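Local coordinates for protein putative c-1-tetrahydrofolate synthase, cytoplasmic (Leishmania major, PDB 4A26) that probably interconverts tetrahydrofolate one-carbon derivatives, oxidising N5,N10-methylenetetrahydrofolate with NADP as cofactor and hydrolysing the methenyl product as a cyclohydrolase, at residues 57-62 and 67-72. Residues are numbered along the deposited sequence; the frame is centred on the assembly and turned at random.
Sequences LKHKAA and MASFNV
His59 reaches from the helix to Ser69 on the following strand, and this polar meeting, a backbone hydrogen bond and a small apolar patch together illustrate how a helix is seated on a strand that runs almost antiparallel to it (160°, axes 8.3 Å apart at closest approach). In the polar group, CG of His59 lies beside the backbone N and anti to the carbonyl carbon (chi1 -70°), which carries the imidazole towards the strand. Its ND1 lies 2.5 Å from OG of Ser69, and the hydroxyl approaches the ring obliquely. The other ring nitrogen, NE2, is hydrogen-bonded to OG of Ser42 on the central strand 39-45, so the ring lies near a serine of each of two adjacent strands, and its clear bond is the one to Ser42. Asn71 OD1 makes a weak hydrogen bond to the same Ser42 OG.

Van der Waals contact continues further along the strand: CB of Asn71 comes within 3.9 Å of His59 NE2, the two side chains crossing at about a right angle with their flat groups turned 52° apart. The backbone contribution lies towards the start of the strand, where Met67 N donates to Ala62 O at 2.9 Å and so ties the chain entering the strand to the last turn of the helix. Beside that bond the apolar part is modest: CB of Ala62 and CB of Met67 stand 4.2 Å apart, both residues buried, while the extended methionine chain leads away from the helix to Leu286 of helix 279-297.

Such packing belongs to a beta-alpha-beta crossover, here strand 39-45, helix 49-64 and strand 68-74, the last an outer strand of the parallel sheet in the catalytic domain of the methylenetetrahydrofolate dehydrogenase/cyclohydrolase family.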
# COMPACT_ATOMS: atom_id res chain seq x y z
N LEU A 57 15.67 -18.83 17.73
CA LEU A 57 14.24 -19.02 17.96
C LEU A 57 13.46 -19.32 16.68
O LEU A 57 12.58 -20.18 16.68
CB LEU A 57 13.62 -17.79 18.63
CG LEU A 57 13.86 -17.58 20.12
CD1 LEU A 57 13.19 -16.29 20.57
CD2 LEU A 57 13.36 -18.76 20.95
N LYS A 58 13.76 -18.61 15.60
CA LYS A 58 13.11 -18.87 14.32
C LYS A 58 13.46 -20.26 13.81
O LYS A 58 12.59 -20.99 13.35
CB LYS A 58 13.51 -17.83 13.27
CG LYS A 58 12.98 -16.43 13.53
CD LYS A 58 13.55 -15.43 12.53
CE LYS A 58 13.22 -13.99 12.93
NZ LYS A 58 13.62 -13.01 11.87
N HIS A 59 14.73 -20.63 13.92
CA HIS A 59 15.21 -21.92 13.42
C HIS A 59 14.74 -23.10 14.27
O HIS A 59 14.60 -24.21 13.76
CB HIS A 59 16.74 -21.93 13.29
CG HIS A 59 17.25 -21.07 12.17
ND1 HIS A 59 16.65 -21.03 10.93
CD2 HIS A 59 18.31 -20.23 12.11
CE1 HIS A 59 17.31 -20.19 10.15
NE2 HIS A 59 18.32 -19.69 10.84
N LYS A 60 14.49 -22.86 15.56
CA LYS A 60 13.93 -23.89 16.44
C LYS A 60 12.47 -24.14 16.06
O LYS A 60 12.04 -25.29 15.92
CB LYS A 60 14.06 -23.49 17.91
CG LYS A 60 14.18 -24.68 18.88
CD LYS A 60 15.09 -24.36 20.07
CE LYS A 60 15.53 -25.61 20.85
NZ LYS A 60 14.58 -26.02 21.94
N ALA A 61 11.70 -23.07 15.86
CA ALA A 61 10.33 -23.18 15.38
C ALA A 61 10.28 -23.93 14.05
O ALA A 61 9.41 -24.79 13.85
CB ALA A 61 9.70 -21.80 15.23
N ALA A 62 11.21 -23.62 13.16
CA ALA A 62 11.32 -24.31 11.87
C ALA A 62 11.65 -25.79 12.04
O ALA A 62 11.22 -26.62 11.24
CB ALA A 62 12.37 -23.63 10.99
N MET A 67 10.81 -28.33 8.90
CA MET A 67 11.41 -27.60 7.79
C MET A 67 12.93 -27.71 7.86
O MET A 67 13.50 -27.98 8.92
CB MET A 67 11.02 -26.12 7.85
CG MET A 67 9.59 -25.86 7.45
SD MET A 67 9.16 -24.11 7.53
CE MET A 67 7.49 -24.15 6.89
N ALA A 68 13.58 -27.50 6.71
CA ALA A 68 15.03 -27.39 6.67
C ALA A 68 15.41 -25.98 7.10
O ALA A 68 14.61 -25.05 6.99
CB ALA A 68 15.56 -27.70 5.28
N SER A 69 16.63 -25.82 7.60
CA SER A 69 17.09 -24.54 8.09
C SER A 69 18.43 -24.21 7.46
O SER A 69 19.29 -25.08 7.36
CB SER A 69 17.21 -24.58 9.62
OG SER A 69 16.68 -23.40 10.20
N PHE A 70 18.60 -22.96 7.04
CA PHE A 70 19.84 -22.52 6.41
C PHE A 70 20.35 -21.23 7.03
O PHE A 70 19.89 -20.15 6.69
CB PHE A 70 19.65 -22.35 4.91
CG PHE A 70 19.33 -23.62 4.19
CD1 PHE A 70 20.35 -24.47 3.77
CD2 PHE A 70 18.02 -23.99 3.94
CE1 PHE A 70 20.06 -25.65 3.11
CE2 PHE A 70 17.72 -25.17 3.28
CZ PHE A 70 18.74 -26.00 2.87
N ASN A 71 21.30 -21.36 7.96
CA ASN A 71 21.91 -20.19 8.58
C ASN A 71 23.24 -19.87 7.92
O ASN A 71 24.15 -20.71 7.89
CB ASN A 71 22.11 -20.41 10.08
CG ASN A 71 22.54 -19.13 10.81
OD1 ASN A 71 22.19 -18.01 10.40
ND2 ASN A 71 23.31 -19.28 11.88
N VAL A 72 23.34 -18.66 7.37
CA VAL A 72 24.58 -18.13 6.82
C VAL A 72 25.09 -17.05 7.77
O VAL A 72 24.39 -16.06 8.00
CB VAL A 72 24.35 -17.53 5.43
CG1 VAL A 72 25.63 -16.92 4.89
CG2 VAL A 72 23.80 -18.58 4.47